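Local coordinates for NreA protein (Staphylococcus carnosus subsp. carnosus TM300, PDB 4IUH) that serves as a cytosolic GAF-domain nitrate receptor in the staphylococcal nitrate regulation system, at residues Gly131-Gly136 against Phe150-Arg155; Arg89-Asp94 against Arg141-Gly146. All coordinates share one frame; numbering follows the deposited sequence.

How the contacts relate
Both contacts bring the chain that follows strand 128-138 back against the same antiparallel sheet, but at different depths. Contact 1 is core: residues 150-155 lie over the middle strand of the sheet, and all four touching residues are buried and apolar. Contact 2 is closer to the surface, where residues 141-146 meet the edge strand 90-92 and the residue after it; here a leucine meets both aliphatic and carboxylate atoms, and a water joins the two backbones. The centres are about 13 Å apart. A probable hydrogen bond of 2.8 Å from Arg89 NH1 to Phe150 O ties them together, linking the start of the edge-strand segment in contact 2 to the returning chain of contact 1.

Contact 1: residues Gly131-Gly136 against Phe150-Arg155; sequences GALLLG and FRINQR
Leu133 and Leu135, on one face of the central strand of the GAF-domain sheet, meet Phe150 and Ile152 of the chain that returns over that face. The two leucines are two positions apart on an extended strand, which turns both toward the incoming segment. CD1 of Leu135 sits over one face of the Phe150 ring, 4.3 Å from the centroid and 20° off the normal, a CH-pi contact displaced toward the ring's rim on the CD2-CE2 side. Leu133 CD2 reaches the same ring more obliquely, at 4.2 Å from Phe150 CE2, and packs tightly against Ile152 CD1 at 3.4 Å. Phe150 has its CG anti to the backbone N (chi1 178°), which carries the ring inward to the leucine methyls. Ile152 comes in by its long branch, CD1 leading. Purely apolar side chains suit this buried place: Ile32 of helix 25-36 also touches Phe150, and Ile121 of strand 115-125 touches both Phe150 and Ile152. The returning backbone is in turn held by Asp161, whose OD1 accepts a hydrogen bond from Ile152 N and forms a salt bridge with Arg151 NE.

Contact 2: residues Arg89-Asp94 against Arg141-Gly146; sequences RKIVED and RPLPEG
The carboxylate of Glu93 has the CD1 methyl of Leu143 beneath one face, almost directly under OE1: Leu143 CD1 lies 3.4 Å from Glu93 OE1 and 3.8 Å from Glu93 CD. The glutamate chain is bent at chi2 (-83°), which folds its acid group back over the leucine instead of letting it run straight outward. Leu143 CD1 also packs on Ile91 CG2 at 3.7 Å and lies 3.9 Å from Val92 O. Leu143 thus bridges the edge strand and the loop, and it also touches Val119 and Phe38. Polar atoms are joined through a water. It accepts from Leu143 N at 2.7 Å and donates to Glu93 OE1 at 2.8 Å and to Glu93 O at 3.1 Å; three bonds hold the water, which links the carboxylate and the carbonyl of Glu93 to the Leu143 amide. The ring of Pro142 limits its own phi, and Pro144 disfavours helical angles at Leu143, consistent with the extended course. Backbone angles from Arg141 to Glu145 are those of an extended polyproline II segment, which as a helix is left-handed, here in the loop after strand 128-138 of the GAF sheet, meeting the end of the edge strand 90-92 through Leu143.

Contact 1: residues Gly131-Gly136 against Phe150-Arg155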
loop_
_atom_site.group_PDB
_atom_site.type_symbol
_atom_site.label_atom_id
_atom_site.label_comp_id
_atom_site.label_asym_id
_atom_site.label_seq_id
_atom_site.Cartn_x
_atom_site.Cartn_y
_atom_site.Cartn_z
ATOM N N GLY A 131 -0.697 -8.026 5.248
ATOM C CA GLY A 131 0.017 -7.212 4.285
ATOM C C GLY A 131 -0.625 -5.852 4.139
ATOM O O GLY A 131 -1.378 -5.420 5.008
ATOM N N ALA A 132 -0.324 -5.170 3.042
ATOM C CA ALA A 132 -0.900 -3.858 2.812
ATOM C C ALA A 132 -1.142 -3.611 1.332
ATOM O O ALA A 132 -0.346 -4.010 0.479
ATOM C CB ALA A 132 0.001 -2.772 3.396
ATOM N N LEU A 133 -2.252 -2.952 1.032
ATOM C CA LEU A 133 -2.495 -2.464 -0.315
ATOM C C LEU A 133 -2.289 -0.960 -0.305
ATOM O O LEU A 133 -2.838 -0.261 0.550
ATOM C CB LEU A 133 -3.916 -2.804 -0.773
ATOM C CG LEU A 133 -4.354 -2.149 -2.084
ATOM C CD1 LEU A 133 -3.564 -2.708 -3.266
ATOM C CD2 LEU A 133 -5.861 -2.277 -2.314
ATOM N N LEU A 134 -1.484 -0.468 -1.241
ATOM C CA LEU A 134 -1.253 0.967 -1.371
ATOM C C LEU A 134 -1.876 1.490 -2.662
ATOM O O LEU A 134 -1.594 0.986 -3.744
ATOM C CB LEU A 134 0.249 1.267 -1.352
ATOM C CG LEU A 134 0.694 2.706 -1.622
ATOM C CD1 LEU A 134 0.030 3.641 -0.637
ATOM C CD2 LEU A 134 2.215 2.832 -1.543
ATOM N N LEU A 135 -2.737 2.490 -2.542
ATOM C CA LEU A 135 -3.330 3.138 -3.705
ATOM C C LEU A 135 -2.853 4.587 -3.699
ATOM O O LEU A 135 -3.056 5.292 -2.717
ATOM C CB LEU A 135 -4.860 3.056 -3.631
ATOM C CG LEU A 135 -5.414 1.635 -3.439
ATOM C CD1 LEU A 135 -6.919 1.622 -3.239
ATOM C CD2 LEU A 135 -5.044 0.752 -4.618
ATOM N N GLY A 136 -2.193 5.022 -4.769
ATOM C CA GLY A 136 -1.568 6.333 -4.778
ATOM C C GLY A 136 -1.839 7.194 -6.003
ATOM O O GLY A 136 -2.155 6.681 -7.088
ATOM N N PHE A 150 -13.132 2.529 0.808
ATOM C CA PHE A 150 -12.861 1.487 -0.188
ATOM C C PHE A 150 -12.738 0.083 0.421
ATOM O O PHE A 150 -12.114 -0.092 1.466
ATOM C CB PHE A 150 -11.584 1.848 -0.963
ATOM C CG PHE A 150 -11.174 0.818 -1.977
ATOM C CD1 PHE A 150 -11.717 0.828 -3.252
ATOM C CD2 PHE A 150 -10.246 -0.156 -1.659
ATOM C CE1 PHE A 150 -11.349 -0.121 -4.186
ATOM C CE2 PHE A 150 -9.874 -1.108 -2.583
ATOM C CZ PHE A 150 -10.426 -1.088 -3.853
ATOM N N ARG A 151 -13.329 -0.909 -0.247
ATOM C CA ARG A 151 -13.333 -2.285 0.250
ATOM C C ARG A 151 -12.408 -3.225 -0.523
ATOM O O ARG A 151 -12.415 -3.252 -1.754
ATOM C CB ARG A 151 -14.748 -2.873 0.239
ATOM C CG ARG A 151 -15.776 -2.086 1.029
ATOM C CD ARG A 151 -15.353 -1.903 2.475
ATOM N NE ARG A 151 -14.904 -3.146 3.102
ATOM C CZ ARG A 151 -15.718 -4.080 3.595
ATOM N NH1 ARG A 151 -17.037 -3.927 3.532
ATOM N NH2 ARG A 151 -15.210 -5.176 4.147
ATOM N N ILE A 152 -11.635 -4.012 0.221
ATOM C CA ILE A 152 -10.772 -5.034 -0.353
ATOM C C ILE A 152 -11.577 -6.261 -0.753
ATOM O O ILE A 152 -11.457 -6.756 -1.874
ATOM C CB ILE A 152 -9.718 -5.506 0.668
ATOM C CG1 ILE A 152 -8.768 -4.373 1.023
ATOM C CG2 ILE A 152 -8.925 -6.675 0.116
ATOM C CD1 ILE A 152 -7.923 -3.954 -0.121
ATOM N N ASN A 153 -12.397 -6.731 0.185
ATOM C CA ASN A 153 -13.082 -8.021 0.111
ATOM C C ASN A 153 -13.659 -8.398 -1.253
ATOM O O ASN A 153 -14.307 -7.586 -1.915
ATOM C CB ASN A 153 -14.176 -8.096 1.179
ATOM C CG ASN A 153 -13.691 -7.643 2.548
ATOM O OD1 ASN A 153 -12.790 -6.809 2.661
ATOM N ND2 ASN A 153 -14.295 -8.193 3.597
ATOM N N GLN A 154 -13.399 -9.641 -1.649
ATOM C CA GLN A 154 -13.833 -10.191 -2.929
ATOM C C GLN A 154 -13.344 -9.357 -4.110
ATOM O O GLN A 154 -14.101 -9.069 -5.032
ATOM C CB GLN A 154 -15.358 -10.357 -2.965
ATOM N N ARG A 155 -12.074 -8.972 -4.077
ATOM C CA ARG A 155 -11.496 -8.211 -5.175
ATOM C C ARG A 155 -9.985 -8.403 -5.243
ATOM O O ARG A 155 -9.328 -7.964 -6.189
ATOM C CB ARG A 155 -11.845 -6.727 -5.048
ATOM C CG ARG A 155 -11.931 -6.014 -6.385
ATOM C CD ARG A 155 -12.455 -4.612 -6.237
ATOM N NE ARG A 155 -12.167 -3.819 -7.426
ATOM C CZ ARG A 155 -12.455 -2.528 -7.549
ATOM N NH1 ARG A 155 -13.052 -1.881 -6.557
ATOM N NH2 ARG A 155 -12.151 -1.883 -8.664
#

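Contact 2: residues Arg89-Asp94 against Arg141-Gly146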
loop_
_atom_site.group_PDB
_atom_site.type_symbol
_atom_site.label_atom_id
_atom_site.label_comp_id
_atom_site.label_asym_id
_atom_site.label_seq_id
_atom_site.Cartn_x
_atom_site.Cartn_y
_atom_site.Cartn_z
ATOM N N ARG A 89 -6.539 1.439 8.203
ATOM C CA ARG A 89 -6.046 2.098 6.997
ATOM C C ARG A 89 -5.439 3.459 7.302
ATOM O O ARG A 89 -5.762 4.061 8.320
ATOM C CB ARG A 89 -7.144 2.206 5.927
ATOM C CG ARG A 89 -8.319 3.103 6.286
ATOM C CD ARG A 89 -9.445 2.906 5.280
ATOM N NE ARG A 89 -9.850 1.504 5.218
ATOM C CZ ARG A 89 -10.584 0.966 4.249
ATOM N NH1 ARG A 89 -11.018 1.708 3.236
ATOM N NH2 ARG A 89 -10.885 -0.324 4.296
ATOM N N LYS A 90 -4.541 3.921 6.435
ATOM C CA LYS A 90 -4.003 5.276 6.539
ATOM C C LYS A 90 -4.320 6.069 5.282
ATOM O O LYS A 90 -4.054 5.618 4.168
ATOM C CB LYS A 90 -2.491 5.274 6.777
ATOM C CG LYS A 90 -1.923 6.691 6.954
ATOM C CD LYS A 90 -0.404 6.699 7.140
ATOM C CE LYS A 90 0.115 8.099 7.487
ATOM N NZ LYS A 90 -0.556 8.661 8.701
ATOM N N ILE A 91 -4.892 7.251 5.463
ATOM C CA ILE A 91 -5.304 8.078 4.337
ATOM C C ILE A 91 -4.547 9.399 4.324
ATOM O O ILE A 91 -4.549 10.145 5.307
ATOM C CB ILE A 91 -6.817 8.345 4.366
ATOM C CG1 ILE A 91 -7.580 7.027 4.227
ATOM C CG2 ILE A 91 -7.212 9.299 3.256
ATOM C CD1 ILE A 91 -8.911 7.019 4.917
ATOM N N VAL A 92 -3.883 9.676 3.208
ATOM C CA VAL A 92 -3.149 10.921 3.064
ATOM C C VAL A 92 -3.598 11.671 1.822
ATOM O O VAL A 92 -3.181 11.343 0.712
ATOM C CB VAL A 92 -1.642 10.680 2.975
ATOM C CG1 VAL A 92 -0.907 12.021 2.980
ATOM C CG2 VAL A 92 -1.183 9.801 4.123
ATOM N N GLU A 93 -4.440 12.683 2.019
ATOM C CA GLU A 93 -4.965 13.475 0.909
ATOM C C GLU A 93 -3.866 14.297 0.246
ATOM O O GLU A 93 -3.878 14.483 -0.965
ATOM C CB GLU A 93 -6.085 14.407 1.390
ATOM C CG GLU A 93 -7.184 13.728 2.196
ATOM C CD GLU A 93 -8.244 13.068 1.329
ATOM O OE1 GLU A 93 -8.133 13.123 0.080
ATOM O OE2 GLU A 93 -9.200 12.493 1.899
ATOM N N ASP A 94 -2.919 14.784 1.050
ATOM C CA ASP A 94 -1.875 15.692 0.571
ATOM C C ASP A 94 -0.538 15.342 1.213
ATOM O O ASP A 94 -0.222 15.785 2.324
ATOM C CB ASP A 94 -2.262 17.144 0.879
ATOM C CG ASP A 94 -1.348 18.165 0.204
ATOM O OD1 ASP A 94 -0.205 17.826 -0.166
ATOM O OD2 ASP A 94 -1.776 19.331 0.056
ATOM N N ARG A 141 -3.156 15.150 -8.152
ATOM C CA ARG A 141 -4.478 14.562 -8.379
ATOM C C ARG A 141 -5.078 14.051 -7.081
ATOM O O ARG A 141 -4.470 13.240 -6.397
ATOM C CB ARG A 141 -4.409 13.425 -9.398
ATOM C CG ARG A 141 -3.950 13.862 -10.768
ATOM C CD ARG A 141 -3.635 12.679 -11.677
ATOM N NE ARG A 141 -2.778 13.120 -12.771
ATOM C CZ ARG A 141 -1.503 12.778 -12.929
ATOM N NH1 ARG A 141 -0.917 11.949 -12.081
ATOM N NH2 ARG A 141 -0.820 13.258 -13.962
ATOM N N PRO A 142 -6.281 14.528 -6.736
ATOM C CA PRO A 142 -6.913 14.154 -5.466
ATOM C C PRO A 142 -7.251 12.671 -5.410
ATOM O O PRO A 142 -7.407 12.038 -6.454
ATOM C CB PRO A 142 -8.209 14.968 -5.465
ATOM C CG PRO A 142 -7.985 16.061 -6.459
ATOM C CD PRO A 142 -7.106 15.472 -7.505
ATOM N N LEU A 143 -7.346 12.131 -4.199
ATOM C CA LEU A 143 -7.894 10.801 -4.005
ATOM C C LEU A 143 -9.329 10.802 -4.513
ATOM O O LEU A 143 -10.079 11.735 -4.236
ATOM C CB LEU A 143 -7.882 10.428 -2.526
ATOM C CG LEU A 143 -6.526 10.260 -1.855
ATOM C CD1 LEU A 143 -6.707 10.020 -0.359
ATOM C CD2 LEU A 143 -5.744 9.111 -2.497
ATOM N N PRO A 144 -9.712 9.759 -5.261
ATOM C CA PRO A 144 -11.090 9.648 -5.750
ATOM C C PRO A 144 -12.064 9.611 -4.584
ATOM O O PRO A 144 -11.723 9.088 -3.523
ATOM C CB PRO A 144 -11.102 8.314 -6.505
ATOM C CG PRO A 144 -9.905 7.581 -6.045
ATOM C CD PRO A 144 -8.881 8.618 -5.670
ATOM N N GLU A 145 -13.247 10.178 -4.774
ATOM C CA GLU A 145 -14.223 10.257 -3.700
ATOM C C GLU A 145 -14.644 8.875 -3.216
ATOM O O GLU A 145 -14.944 7.987 -4.017
ATOM C CB GLU A 145 -15.448 11.048 -4.152
ATOM C CG GLU A 145 -16.532 11.146 -3.098
ATOM C CD GLU A 145 -17.558 12.204 -3.428
ATOM O OE1 GLU A 145 -17.153 13.304 -3.861
ATOM O OE2 GLU A 145 -18.767 11.935 -3.259
ATOM N N GLY A 146 -14.656 8.699 -1.899
ATOM C CA GLY A 146 -15.102 7.456 -1.304
ATOM C C GLY A 146 -14.002 6.421 -1.200
ATOM O O GLY A 146 -14.191 5.370 -0.586
HETATM O O HOH W 1 -6.676 13.842 -2.193
#